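PDB 3A79: toll-like receptor 6, Variable lymphocyte receptor B from Mus musculus, which probably recognises microbial diacylated lipopeptides together with TLR2 as an innate immune receptor, studied here as its ectodomain fused to part of a hagfish lymphocyte receptor. Local coordinates for residues L91-F96 with Q113-C118; L136-E141 with L151-A156; L286-R291 with V312-F317; M346-S351 with C373-R378; V369-S374 with V395-K400. All coordinates share one frame; numbering follows the deposited sequence.

Contact 1: residues L91-F96 with Q113-C118; sequences LDFHVF and QNISCC. With NAG (2-acetamido-2-deoxy-beta-D-glucopyranose), chain L.
Leu-91 and Ile-115 form a short parallel beta bridge between successive leucine-rich repeats of the TLR6 part. Two backbone hydrogen bonds hold it: Ser-116 N gives a nearly straight one (164°) to Leu-91 O at 3.1 Å, within the carbonyl plane, while Leu-91 N to Asn-114 O is weak at 3.4 Å. Leu-91 O also receives the CA-H of Ile-115, with CA 3.4 Å from the oxygen, and so is approached by two donors from the neighbouring repeat.

Apolar contact comes mainly from Phe-93. Its CG lies anti to the carbonyl carbon (chi1 -76°), which turns the ring toward residues 113-118. CG2 of Ile-115 comes obliquely to Phe-93 CE1, 3.3 Å away, whereas Ser-116 O lies in the ring plane at the edge, 3.1 Å from CD1. At the root of the ring, Phe-93 CB rests 3.7 Å from Ser-116 CB.

Polar side chains act locally. Asp-92 OD1 accepts the backbone N of His-94 from above the carboxylate plane, an Asx turn at the start of the type I turn from Asp-92 to Val-95. Cys-118 SG lies close to the acetamido O7 of a protein-linked NAG.

Phe-93 also packs on Leu-105 of strand 104-106, Ile-115 touches Leu-128 and Phe-133, and strands 90-91 and 114-115 pair as a small two-stranded parallel sheet apart from the main run of strands.

Contact 2: residues L136-E141 with L151-A156; sequences LPVCKE and LGLSAA
Leu-136 and Ala-155 are the nearest pair along the two backbones, their CA atoms 5.2 Å apart, and no hydrogen bond links segment 136-141 to segment 151-156. Side chains therefore make the contact. The CD1 branch of Leu-136 reaches between Leu-153 of the strand and Ala-155 just beyond it, touching Ala-155 CB at 3.4 Å and Leu-153 CB at 3.9 Å, with the carbonyl oxygen of Ser-154 beside it. Strand 150-154 belongs to the leucine-rich-repeat solenoid of the TLR6 part, and Leu-151 and Leu-153 occupy the alternating LxL positions whose side chains turn from the strand into the interior. There, Leu-153 meets the preceding loop with both methyls. Its CD1 touches Val-138 CG2 at 3.7 Å, the two side chains crossing at about a right angle; its CD2 lies 4.1 Å from Pro-137 CD, where proline ring and leucine pass in opposite directions. With CG anti to the carbonyl carbon (chi1 -58°), Leu-153 presents this fork to the loop. Leu-163 and Leu-176 add further apolar cover to Leu-153. On the other side of the strand, Ser-154 points away from the loop, and its OG is hydrogen-bonded with the backbone N of Asn-131 in the preceding turn. Past Val-138, Cys-139 forms a disulfide with Cys-117.

Contact 3: residues L286-R291 with V312-F317; sequences LTITER and VKNQVF
Ile-288 lies over one face of the Asn-314 amide, its CB 3.8 Å from OD1, while the backbone N of Val-316 approaches OD1 from the other side of the amide plane. That second contact is a hydrogen bond of 2.7 Å, well out of the carbonyl plane, and closes an Asx turn at the end of strand 306-314. The Gln-315 amide is flanked on one face by two threonines: Thr-287 CG2 stands 3.5 Å from NE2, and the Thr-289 hydroxyl lies more loosely above OE1. Gln-315 reaches them because its chain is extended beyond CG (chi2 -178°).

Beneath these groups the short strands 286-288 and 312-314 run parallel, their directions differing by 18°, in the leucine-rich-repeat solenoid of the TLR6 part. Their backbone bonds alternate in parallel-sheet fashion: Lys-313 N gives to Leu-286 O at 2.9 Å, Ile-288 N gives back to Lys-313 O, and Gln-315 N to Ile-288 O. Leu-286, Ile-288, Val-312 and Asn-314 share one face; Val-312 CG1 is 4.3 Å from Leu-286 CD2. Thr-287 and Lys-313 occupy the other face, where the Lys-313 side chain comes within about 4 Å of a NAG. Past the strands, Val-316 CG2 packs on the backbone of Arg-291, whose NE forms a salt bridge with Asp-293.

The hydrogen bonds across the pair are all between backbone atoms, so side chains set the character of each face: chiefly apolar on one, polar and bordered by a glycan on the other.

Contact 4: residues M346-S351 with C373-R378; sequences MVCPPS and CSTLKR. With NAG (2-acetamido-2-deoxy-beta-D-glucopyranose), chain H.
Cys-348 and Cys-373 meet in a disulfide, SG to SG 2.0 Å, with the right-handed twist of a chi3 of 80°. Both sulfurs stand anti to their backbone nitrogens (chi1 171° in Cys-348 and -179° in Cys-373), which extends each side chain toward the neighbouring turn. Next to the bridge, the CG2 methyl of Thr-375 faces the puckered ring of Pro-349 and borders Cys-348 SG, but it is modelled too tightly for its distances to carry weight. Leu-376 comes to the same ring from another direction, at about a right angle, placing CD2 3.7 Å from Pro-349 CG. At the outer surface Ser-374 CB and Lys-377 CE border the acetamido O7 of a protein-linked NAG, at 3.4 Å from the serine carbon.

The covalent bond thus ties the loops following strands 335-339 and 357-359 of the TLR6 solenoid, an extracellular cross-link between successive turns; carbons of Pro-349 and Thr-375 lie against the sulfurs, with Leu-376 behind the proline.

Contact 5: residues V369-S374 with V395-K400; sequences VFQGCS and VALMTK
Met-398 can be followed outward against segment 369-374. Its CB lies 3.6 Å from NE2 of Gln-371, whose side chain crosses that of Met-398 at about a right angle. CG comes next, 4.0 Å from Phe-370 CB and 3.7 Å from Val-369 O, with the Phe-370 carbonyl also beside it. SD follows, 3.3 Å from Val-369 O and 3.6 Å from Val-369 CG1. Extension through chi1 and chi2 (170° and 174°) lays CG and SD along the loop backbone, and the bend at chi3 (91°) turns the terminal CE off that line. In the leucine-rich-repeat solenoid of the TLR6 part, this joins the loop ahead of strand 381-383 to residues 397-398 in the next turn; Phe-370 and Met-398 both touch Leu-382 of that strand. Gln-371 adds a polar group beside the methionine. Its OE1 faces Leu-397 CD2 at 3.4 Å, an apolar neighbour, while its NE2 is hydrogen-bonded to the backbone oxygens of Asp-367 and Lys-394 and so is anchored at both loop and helix. Val-369 CG2 sits over one face of the Phe-370 ring, 4.0 Å above its plane. Beyond the methionine, Thr-399 OG1 gives a hydrogen bond to Ala-396 O at 3.2 Å and is also bonded with the backbone N of Ala-427.

How the contacts relate
All five contacts lie in the TLR6 part of the horseshoe; contacts 1 to 4 follow in series, and contact 5 begins on the segment where contact 4 ends. Centre to centre, contacts 1 and 2 are about 12 Å apart near the N-terminal side, fastened by the Cys-117 to Cys-139 disulfide. Contact 3, in the middle, is about 37 Å from contact 2 and 26 Å from contact 4, again between centres. Contacts 4 and 5, centres about 10 Å apart, share Cys-373 and Ser-374, and the Phe-370 ring packs on Leu-376. Strand pairing and loop packing between successive turns thus recur along the solenoid, with disulfides linking loops of neighbouring turns at contacts 1, 2 and 4.

Contact 1: residues L91-F96 with Q113-C118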
# COMPACT_ATOMS: atom_id res chain seq x y z
N LEU B 91 54.59 3.72 11.88
CA LEU B 91 54.20 3.06 13.12
C LEU B 91 55.31 2.14 13.61
O LEU B 91 55.58 1.11 12.99
CB LEU B 91 52.91 2.26 12.93
CG LEU B 91 52.05 2.14 14.18
CD1 LEU B 91 51.31 0.80 14.19
CD2 LEU B 91 52.89 2.30 15.44
N ASP B 92 55.93 2.50 14.72
CA ASP B 92 56.98 1.69 15.32
C ASP B 92 56.40 0.76 16.39
O ASP B 92 55.99 1.21 17.44
CB ASP B 92 58.06 2.60 15.90
CG ASP B 92 59.29 1.84 16.40
OD1 ASP B 92 59.23 0.60 16.50
OD2 ASP B 92 60.31 2.50 16.69
N PHE B 93 56.36 -0.55 16.11
CA PHE B 93 55.78 -1.51 17.04
C PHE B 93 56.52 -1.66 18.36
O PHE B 93 56.07 -2.39 19.24
CB PHE B 93 55.65 -2.90 16.40
CG PHE B 93 54.51 -3.02 15.44
CD1 PHE B 93 54.73 -3.42 14.14
CD2 PHE B 93 53.22 -2.74 15.84
CE1 PHE B 93 53.68 -3.53 13.24
CE2 PHE B 93 52.17 -2.85 14.94
CZ PHE B 93 52.40 -3.25 13.64
N HIS B 94 57.66 -1.01 18.51
CA HIS B 94 58.39 -1.07 19.78
C HIS B 94 57.76 -0.06 20.73
O HIS B 94 57.79 -0.20 21.96
CB HIS B 94 59.88 -0.80 19.58
CG HIS B 94 60.70 -0.96 20.82
ND1 HIS B 94 61.00 -2.19 21.36
CD2 HIS B 94 61.28 -0.04 21.64
CE1 HIS B 94 61.72 -2.03 22.45
NE2 HIS B 94 61.91 -0.74 22.64
N VAL B 95 57.18 0.97 20.14
CA VAL B 95 56.41 1.96 20.86
C VAL B 95 55.48 1.34 21.93
O VAL B 95 55.29 1.92 22.99
CB VAL B 95 55.62 2.82 19.85
CG1 VAL B 95 54.19 3.07 20.30
CG2 VAL B 95 56.39 4.11 19.52
N PHE B 96 54.93 0.16 21.64
CA PHE B 96 54.05 -0.54 22.58
C PHE B 96 54.80 -1.38 23.63
O PHE B 96 54.23 -2.33 24.19
CB PHE B 96 53.09 -1.46 21.83
CG PHE B 96 52.24 -0.76 20.82
CD1 PHE B 96 52.44 -0.97 19.47
CD2 PHE B 96 51.24 0.09 21.21
CE1 PHE B 96 51.66 -0.34 18.53
CE2 PHE B 96 50.45 0.74 20.27
CZ PHE B 96 50.67 0.52 18.92
N GLN B 113 52.82 3.89 5.80
CA GLN B 113 53.64 3.48 4.67
C GLN B 113 54.88 2.71 5.13
O GLN B 113 55.43 1.91 4.38
CB GLN B 113 54.03 4.70 3.82
CG GLN B 113 54.89 5.71 4.55
CD GLN B 113 55.10 6.99 3.76
OE1 GLN B 113 54.39 7.25 2.78
NE2 GLN B 113 56.09 7.80 4.17
N ASN B 114 55.31 2.96 6.37
CA ASN B 114 56.41 2.21 6.98
C ASN B 114 55.90 1.59 8.30
O ASN B 114 54.97 2.11 8.91
CB ASN B 114 57.63 3.13 7.21
CG ASN B 114 58.96 2.35 7.44
OD1 ASN B 114 59.05 1.15 7.19
ND2 ASN B 114 59.99 3.06 7.90
N ILE B 115 56.52 0.49 8.73
CA ILE B 115 56.05 -0.28 9.88
C ILE B 115 57.16 -1.18 10.46
O ILE B 115 57.83 -1.91 9.74
CB ILE B 115 54.83 -1.16 9.46
CG1 ILE B 115 53.53 -0.42 9.67
CG2 ILE B 115 54.75 -2.42 10.27
CD1 ILE B 115 52.37 -1.36 9.71
N SER B 116 57.37 -1.13 11.78
CA SER B 116 58.30 -2.06 12.42
C SER B 116 57.95 -3.48 11.97
O SER B 116 56.77 -3.80 11.80
CB SER B 116 58.24 -1.96 13.95
OG SER B 116 58.89 -3.06 14.57
N CYS B 117 58.96 -4.32 11.77
CA CYS B 117 58.71 -5.66 11.26
C CYS B 117 58.15 -6.63 12.32
O CYS B 117 57.56 -7.66 11.97
CB CYS B 117 59.97 -6.24 10.60
SG CYS B 117 60.10 -5.99 8.79
N CYS B 118 58.32 -6.29 13.59
CA CYS B 118 57.86 -7.19 14.65
C CYS B 118 56.74 -6.65 15.54
O CYS B 118 57.01 -5.99 16.56
CB CYS B 118 59.03 -7.67 15.49
SG CYS B 118 58.66 -9.21 16.34
C1 NAG L . 57.77 -13.63 20.17
C2 NAG L . 58.59 -12.47 20.78
C3 NAG L . 59.19 -12.74 22.19
C4 NAG L . 58.06 -13.23 23.10
C5 NAG L . 57.27 -14.38 22.47
C6 NAG L . 56.03 -14.63 23.31
C7 NAG L . 59.53 -10.81 19.32
C8 NAG L . 60.82 -10.14 18.94
N2 NAG L . 59.60 -12.04 19.83
O3 NAG L . 59.86 -11.61 22.76
O4 NAG L . 58.53 -13.65 24.38
O5 NAG L . 56.85 -14.16 21.12
O6 NAG L . 55.17 -15.51 22.62
O7 NAG L . 58.46 -10.23 19.16

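Contact 2: residues L136-E141 with L151-A156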
# COMPACT_ATOMS: atom_id res chain seq x y z
N LEU B 136 52.32 -5.06 0.59
CA LEU B 136 51.90 -5.75 1.82
C LEU B 136 52.98 -5.79 2.91
O LEU B 136 53.99 -6.46 2.75
CB LEU B 136 51.47 -7.17 1.46
CG LEU B 136 49.99 -7.55 1.49
CD1 LEU B 136 49.07 -6.32 1.53
CD2 LEU B 136 49.64 -8.50 0.34
N PRO B 137 52.75 -5.10 4.05
CA PRO B 137 53.72 -4.88 5.14
C PRO B 137 53.98 -6.10 6.03
O PRO B 137 54.59 -5.94 7.09
CB PRO B 137 53.05 -3.81 6.00
CG PRO B 137 51.81 -3.41 5.28
CD PRO B 137 51.43 -4.53 4.40
N VAL B 138 53.53 -7.28 5.63
CA VAL B 138 53.72 -8.49 6.42
C VAL B 138 55.17 -8.97 6.34
O VAL B 138 55.58 -9.54 5.33
CB VAL B 138 52.83 -9.62 5.89
CG1 VAL B 138 53.06 -10.91 6.68
CG2 VAL B 138 51.38 -9.20 5.92
N CYS B 139 55.94 -8.74 7.41
CA CYS B 139 57.33 -9.19 7.47
C CYS B 139 57.41 -10.63 7.97
O CYS B 139 56.41 -11.19 8.42
CB CYS B 139 58.18 -8.30 8.38
SG CYS B 139 58.29 -6.53 8.02
N LYS B 140 58.60 -11.21 7.93
CA LYS B 140 58.77 -12.61 8.32
C LYS B 140 58.45 -12.87 9.79
O LYS B 140 58.08 -13.99 10.17
CB LYS B 140 60.18 -13.10 7.97
CG LYS B 140 61.28 -12.59 8.89
CD LYS B 140 62.53 -13.43 8.74
CE LYS B 140 63.79 -12.61 9.01
NZ LYS B 140 65.05 -13.41 8.77
N GLU B 141 58.59 -11.85 10.63
CA GLU B 141 58.41 -12.03 12.07
C GLU B 141 56.95 -12.23 12.45
O GLU B 141 56.64 -12.71 13.54
CB GLU B 141 59.01 -10.87 12.85
CG GLU B 141 60.53 -10.87 12.93
CD GLU B 141 61.17 -10.17 11.75
OE1 GLU B 141 60.42 -9.72 10.86
OE2 GLU B 141 62.42 -10.07 11.70
N LEU B 151 43.45 -10.05 10.68
CA LEU B 151 44.51 -9.33 9.99
C LEU B 151 43.95 -8.44 8.89
O LEU B 151 43.21 -8.90 8.03
CB LEU B 151 45.53 -10.31 9.42
CG LEU B 151 46.72 -9.67 8.72
CD1 LEU B 151 47.26 -8.53 9.57
CD2 LEU B 151 47.79 -10.70 8.44
N GLY B 152 44.29 -7.15 8.94
CA GLY B 152 43.77 -6.19 7.99
C GLY B 152 44.92 -5.56 7.25
O GLY B 152 45.84 -5.02 7.86
N LEU B 153 44.88 -5.62 5.92
CA LEU B 153 46.00 -5.17 5.11
C LEU B 153 45.56 -4.35 3.91
O LEU B 153 44.41 -4.43 3.46
CB LEU B 153 46.79 -6.39 4.64
CG LEU B 153 47.31 -7.24 5.80
CD1 LEU B 153 47.74 -8.58 5.31
CD2 LEU B 153 48.45 -6.52 6.48
N SER B 154 46.49 -3.56 3.38
CA SER B 154 46.27 -2.86 2.12
C SER B 154 47.59 -2.66 1.39
O SER B 154 48.65 -2.56 2.00
CB SER B 154 45.62 -1.50 2.34
OG SER B 154 46.57 -0.53 2.70
N ALA B 155 47.50 -2.60 0.07
CA ALA B 155 48.69 -2.48 -0.74
C ALA B 155 48.32 -2.11 -2.16
O ALA B 155 47.14 -2.11 -2.52
CB ALA B 155 49.44 -3.79 -0.71
N ALA B 156 49.33 -1.79 -2.96
CA ALA B 156 49.15 -1.42 -4.36
C ALA B 156 49.82 -2.44 -5.31
O ALA B 156 49.59 -2.43 -6.53
CB ALA B 156 49.70 -0.03 -4.59

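Contact 3: residues L286-R291 with V312-F317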
# COMPACT_ATOMS: atom_id res chain seq x y z
N LEU B 286 22.45 -4.07 -4.45
CA LEU B 286 22.56 -4.26 -5.89
C LEU B 286 21.90 -3.11 -6.68
O LEU B 286 20.84 -2.62 -6.30
CB LEU B 286 21.90 -5.59 -6.28
CG LEU B 286 21.66 -5.91 -7.75
CD1 LEU B 286 22.98 -6.16 -8.43
CD2 LEU B 286 20.77 -7.12 -7.87
N THR B 287 22.53 -2.71 -7.79
CA THR B 287 21.99 -1.67 -8.69
C THR B 287 21.95 -2.14 -10.15
O THR B 287 22.97 -2.09 -10.84
CB THR B 287 22.81 -0.36 -8.61
OG1 THR B 287 22.97 0.04 -7.24
CG2 THR B 287 22.13 0.75 -9.36
N ILE B 288 20.79 -2.58 -10.63
CA ILE B 288 20.60 -2.99 -12.03
C ILE B 288 20.76 -1.80 -12.99
O ILE B 288 20.21 -0.74 -12.75
CB ILE B 288 19.20 -3.60 -12.25
CG1 ILE B 288 18.80 -4.54 -11.11
CG2 ILE B 288 19.12 -4.27 -13.59
CD1 ILE B 288 19.72 -5.72 -10.92
N THR B 289 21.50 -1.98 -14.09
CA THR B 289 22.10 -0.79 -14.70
C THR B 289 21.69 -0.19 -16.03
O THR B 289 21.20 0.94 -16.04
CB THR B 289 23.62 -0.76 -14.51
OG1 THR B 289 23.89 0.07 -13.37
CG2 THR B 289 24.32 -0.18 -15.72
N GLU B 290 21.88 -0.84 -17.16
CA GLU B 290 21.70 -0.06 -18.40
C GLU B 290 20.44 -0.44 -19.14
O GLU B 290 19.81 0.39 -19.79
CB GLU B 290 22.89 -0.18 -19.37
CG GLU B 290 24.22 0.41 -18.91
CD GLU B 290 25.40 -0.12 -19.73
OE1 GLU B 290 25.17 -0.89 -20.69
OE2 GLU B 290 26.56 0.23 -19.42
N ARG B 291 20.10 -1.72 -19.07
CA ARG B 291 18.96 -2.27 -19.79
C ARG B 291 18.65 -3.61 -19.17
O ARG B 291 19.49 -4.21 -18.51
CB ARG B 291 19.28 -2.41 -21.28
CG ARG B 291 20.73 -2.76 -21.59
CD ARG B 291 21.14 -2.47 -23.03
NE ARG B 291 20.27 -3.18 -23.96
CZ ARG B 291 19.19 -2.64 -24.55
NH1 ARG B 291 18.85 -1.38 -24.29
NH2 ARG B 291 18.46 -3.37 -25.38
N VAL B 312 17.70 -3.33 -3.37
CA VAL B 312 17.94 -3.32 -4.79
C VAL B 312 17.45 -2.02 -5.37
O VAL B 312 16.26 -1.73 -5.33
CB VAL B 312 17.23 -4.48 -5.49
CG1 VAL B 312 17.48 -4.42 -6.98
CG2 VAL B 312 17.69 -5.80 -4.90
N LYS B 313 18.38 -1.22 -5.90
CA LYS B 313 18.02 0.00 -6.60
C LYS B 313 17.97 -0.42 -8.11
O LYS B 313 18.81 -1.18 -8.57
CB LYS B 313 19.01 1.19 -6.25
CG LYS B 313 19.67 1.22 -4.74
CD LYS B 313 20.33 2.61 -4.23
CE LYS B 313 20.95 2.57 -2.73
NZ LYS B 313 21.41 3.85 -1.90
N ASN B 314 16.94 -0.01 -8.86
CA ASN B 314 16.88 -0.32 -10.30
C ASN B 314 16.71 0.92 -11.21
O ASN B 314 15.75 1.67 -11.08
CB ASN B 314 15.80 -1.36 -10.61
CG ASN B 314 15.63 -1.63 -12.12
OD1 ASN B 314 16.37 -1.11 -12.94
ND2 ASN B 314 14.64 -2.44 -12.46
N GLN B 315 17.64 1.11 -12.14
CA GLN B 315 17.68 2.31 -12.97
C GLN B 315 17.03 2.16 -14.34
O GLN B 315 16.92 3.14 -15.08
CB GLN B 315 19.12 2.77 -13.15
CG GLN B 315 19.86 2.97 -11.86
CD GLN B 315 21.26 3.49 -12.08
OE1 GLN B 315 21.75 3.53 -13.22
NE2 GLN B 315 21.91 3.89 -10.99
N VAL B 316 16.63 0.95 -14.70
CA VAL B 316 15.90 0.72 -15.94
C VAL B 316 14.40 0.77 -15.63
O VAL B 316 13.97 0.22 -14.62
CB VAL B 316 16.27 -0.64 -16.55
CG1 VAL B 316 15.74 -0.75 -17.96
CG2 VAL B 316 17.75 -0.81 -16.56
N PHE B 317 13.61 1.43 -16.49
CA PHE B 317 12.17 1.57 -16.22
C PHE B 317 11.28 0.85 -17.20
O PHE B 317 10.23 0.31 -16.81
CB PHE B 317 11.75 3.04 -16.09
CG PHE B 317 12.32 3.69 -14.88
CD1 PHE B 317 13.41 4.53 -14.99
CD2 PHE B 317 11.83 3.39 -13.63
CE1 PHE B 317 13.95 5.10 -13.88
CE2 PHE B 317 12.38 3.96 -12.51
CZ PHE B 317 13.45 4.82 -12.64

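Contact 4: residues M346-S351 with C373-R378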
# COMPACT_ATOMS: atom_id res chain seq x y z
N MET B 346 6.34 -11.51 -8.42
CA MET B 346 7.21 -12.64 -8.71
C MET B 346 6.43 -13.65 -9.53
O MET B 346 5.27 -13.95 -9.23
CB MET B 346 7.78 -13.28 -7.44
CG MET B 346 8.69 -14.49 -7.66
SD MET B 346 10.09 -14.18 -8.76
CE MET B 346 10.77 -12.65 -8.10
N VAL B 347 7.06 -14.15 -10.59
CA VAL B 347 6.44 -15.09 -11.51
C VAL B 347 6.31 -16.47 -10.86
O VAL B 347 7.12 -16.83 -10.01
CB VAL B 347 7.27 -15.17 -12.81
CG1 VAL B 347 7.01 -16.45 -13.54
CG2 VAL B 347 6.96 -13.98 -13.69
N CYS B 348 5.29 -17.22 -11.24
CA CYS B 348 5.18 -18.61 -10.79
C CYS B 348 6.17 -19.51 -11.59
O CYS B 348 6.28 -19.41 -12.82
CB CYS B 348 3.71 -19.08 -10.87
SG CYS B 348 3.34 -20.84 -10.59
N PRO B 349 6.94 -20.35 -10.87
CA PRO B 349 7.86 -21.26 -11.56
C PRO B 349 7.15 -22.01 -12.71
O PRO B 349 6.02 -22.47 -12.52
CB PRO B 349 8.26 -22.23 -10.45
CG PRO B 349 8.03 -21.49 -9.16
CD PRO B 349 7.01 -20.44 -9.40
N PRO B 350 7.82 -22.16 -13.87
CA PRO B 350 7.19 -22.77 -15.05
C PRO B 350 7.03 -24.28 -14.88
O PRO B 350 6.10 -24.88 -15.43
CB PRO B 350 8.19 -22.49 -16.19
CG PRO B 350 9.31 -21.69 -15.58
CD PRO B 350 9.25 -21.90 -14.10
N SER B 351 7.95 -24.87 -14.12
CA SER B 351 7.96 -26.30 -13.81
C SER B 351 8.04 -26.42 -12.30
O SER B 351 8.47 -25.47 -11.64
CB SER B 351 9.16 -26.99 -14.47
OG SER B 351 9.13 -26.92 -15.89
N CYS B 373 -0.90 -20.80 -8.35
CA CYS B 373 0.40 -21.36 -8.68
C CYS B 373 0.53 -22.76 -8.09
O CYS B 373 0.52 -22.94 -6.87
CB CYS B 373 1.52 -20.45 -8.19
SG CYS B 373 3.17 -21.04 -8.58
N SER B 374 0.63 -23.74 -8.98
CA SER B 374 0.58 -25.15 -8.60
C SER B 374 1.97 -25.77 -8.65
O SER B 374 2.12 -26.97 -8.86
CB SER B 374 -0.37 -25.91 -9.52
OG SER B 374 -0.22 -25.49 -10.87
N THR B 375 2.97 -24.95 -8.43
CA THR B 375 4.32 -25.32 -8.79
C THR B 375 5.26 -24.93 -7.63
O THR B 375 6.48 -24.83 -7.78
CB THR B 375 4.66 -24.64 -10.13
OG1 THR B 375 5.35 -25.54 -10.99
CG2 THR B 375 5.45 -23.36 -9.92
N LEU B 376 4.65 -24.72 -6.47
CA LEU B 376 5.37 -24.47 -5.23
C LEU B 376 4.90 -25.46 -4.17
O LEU B 376 4.70 -25.12 -3.00
CB LEU B 376 5.15 -23.03 -4.77
CG LEU B 376 5.74 -21.91 -5.64
CD1 LEU B 376 5.18 -20.56 -5.24
CD2 LEU B 376 7.28 -21.88 -5.60
N LYS B 377 4.72 -26.71 -4.58
CA LYS B 377 4.20 -27.74 -3.70
C LYS B 377 5.24 -28.21 -2.68
O LYS B 377 4.93 -29.00 -1.80
CB LYS B 377 3.67 -28.92 -4.50
CG LYS B 377 2.33 -28.68 -5.18
CD LYS B 377 1.95 -29.90 -6.01
CE LYS B 377 0.68 -29.67 -6.81
NZ LYS B 377 -0.52 -29.71 -5.95
N ARG B 378 6.48 -27.74 -2.81
CA ARG B 378 7.49 -28.09 -1.82
C ARG B 378 7.66 -26.94 -0.83
O ARG B 378 8.12 -27.15 0.30
CB ARG B 378 8.83 -28.47 -2.48
CG ARG B 378 8.89 -29.91 -2.99
CD ARG B 378 10.14 -30.16 -3.84
NE ARG B 378 10.38 -31.58 -4.14
CZ ARG B 378 11.45 -32.04 -4.79
NH1 ARG B 378 12.39 -31.20 -5.22
NH2 ARG B 378 11.58 -33.34 -5.02
C1 NAG H . -5.34 -27.52 -6.79
C2 NAG H . -5.23 -28.90 -7.44
C3 NAG H . -6.59 -29.46 -7.86
C4 NAG H . -7.55 -29.41 -6.66
C5 NAG H . -7.62 -27.99 -6.09
C6 NAG H . -8.50 -27.88 -4.84
C7 NAG H . -3.10 -29.31 -8.40
C8 NAG H . -2.98 -30.53 -7.52
N2 NAG H . -4.32 -28.83 -8.56
O3 NAG H . -6.48 -30.76 -8.41
O4 NAG H . -8.82 -29.92 -7.06
O5 NAG H . -6.33 -27.48 -5.77
O6 NAG H . -7.75 -28.06 -3.66
O7 NAG H . -2.11 -28.82 -8.93

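Contact 5: residues V369-S374 with V395-K400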
# COMPACT_ATOMS: atom_id res chain seq x y z
N VAL B 369 0.28 -12.15 -6.55
CA VAL B 369 1.47 -12.97 -6.48
C VAL B 369 1.07 -14.43 -6.30
O VAL B 369 0.23 -14.75 -5.45
CB VAL B 369 2.42 -12.52 -5.35
CG1 VAL B 369 1.99 -13.09 -4.01
CG2 VAL B 369 3.86 -12.93 -5.67
N PHE B 370 1.67 -15.29 -7.12
CA PHE B 370 1.44 -16.73 -7.09
C PHE B 370 -0.05 -17.15 -7.18
O PHE B 370 -0.45 -18.18 -6.63
CB PHE B 370 2.09 -17.36 -5.85
CG PHE B 370 3.55 -17.08 -5.73
CD1 PHE B 370 4.13 -16.92 -4.48
CD2 PHE B 370 4.35 -16.98 -6.85
CE1 PHE B 370 5.49 -16.67 -4.36
CE2 PHE B 370 5.71 -16.73 -6.73
CZ PHE B 370 6.28 -16.57 -5.49
N GLN B 371 -0.87 -16.37 -7.87
CA GLN B 371 -2.27 -16.76 -8.02
C GLN B 371 -2.37 -18.08 -8.75
O GLN B 371 -1.81 -18.24 -9.83
CB GLN B 371 -3.10 -15.68 -8.72
CG GLN B 371 -3.80 -14.73 -7.75
CD GLN B 371 -4.31 -15.42 -6.49
OE1 GLN B 371 -5.24 -16.23 -6.53
NE2 GLN B 371 -3.70 -15.10 -5.35
N GLY B 372 -3.07 -19.03 -8.14
CA GLY B 372 -3.25 -20.35 -8.71
C GLY B 372 -1.94 -20.98 -9.16
O GLY B 372 -1.87 -21.60 -10.21
N CYS B 373 -0.90 -20.80 -8.35
CA CYS B 373 0.40 -21.36 -8.68
C CYS B 373 0.53 -22.76 -8.09
O CYS B 373 0.52 -22.94 -6.87
CB CYS B 373 1.52 -20.45 -8.19
SG CYS B 373 3.17 -21.04 -8.58
N SER B 374 0.63 -23.74 -8.98
CA SER B 374 0.58 -25.15 -8.60
C SER B 374 1.97 -25.77 -8.65
O SER B 374 2.12 -26.97 -8.86
CB SER B 374 -0.37 -25.91 -9.52
OG SER B 374 -0.22 -25.49 -10.87
N VAL B 395 -5.44 -13.71 -0.87
CA VAL B 395 -4.29 -14.27 -0.16
C VAL B 395 -4.54 -15.69 0.36
O VAL B 395 -3.61 -16.42 0.71
CB VAL B 395 -3.86 -13.35 1.03
CG1 VAL B 395 -2.63 -13.90 1.75
CG2 VAL B 395 -3.60 -11.92 0.55
N ALA B 396 -5.80 -16.10 0.42
CA ALA B 396 -6.12 -17.45 0.85
C ALA B 396 -6.10 -18.35 -0.36
O ALA B 396 -5.65 -19.49 -0.29
CB ALA B 396 -7.49 -17.49 1.53
N LEU B 397 -6.59 -17.83 -1.48
CA LEU B 397 -6.68 -18.59 -2.72
C LEU B 397 -5.29 -18.87 -3.27
O LEU B 397 -5.09 -19.80 -4.05
CB LEU B 397 -7.53 -17.83 -3.75
CG LEU B 397 -7.87 -18.57 -5.04
CD1 LEU B 397 -8.91 -19.66 -4.80
CD2 LEU B 397 -8.34 -17.60 -6.13
N MET B 398 -4.33 -18.06 -2.84
CA MET B 398 -2.94 -18.20 -3.25
C MET B 398 -2.32 -19.52 -2.80
O MET B 398 -1.56 -20.15 -3.53
CB MET B 398 -2.12 -17.05 -2.70
CG MET B 398 -0.62 -17.22 -2.86
SD MET B 398 0.25 -15.75 -2.32
CE MET B 398 0.53 -16.13 -0.59
N THR B 399 -2.63 -19.92 -1.57
CA THR B 399 -2.03 -21.10 -0.98
C THR B 399 -2.76 -22.39 -1.34
O THR B 399 -2.38 -23.48 -0.90
CB THR B 399 -1.95 -20.97 0.56
OG1 THR B 399 -3.27 -21.00 1.12
CG2 THR B 399 -1.28 -19.66 0.94
N LYS B 400 -3.81 -22.27 -2.15
CA LYS B 400 -4.66 -23.40 -2.50
C LYS B 400 -3.86 -24.67 -2.81
O LYS B 400 -4.17 -25.75 -2.31
CB LYS B 400 -5.58 -23.04 -3.68
CG LYS B 400 -6.54 -24.15 -4.08
CD LYS B 400 -7.63 -23.66 -5.03
CE LYS B 400 -7.13 -23.51 -6.46
NZ LYS B 400 -8.25 -23.65 -7.46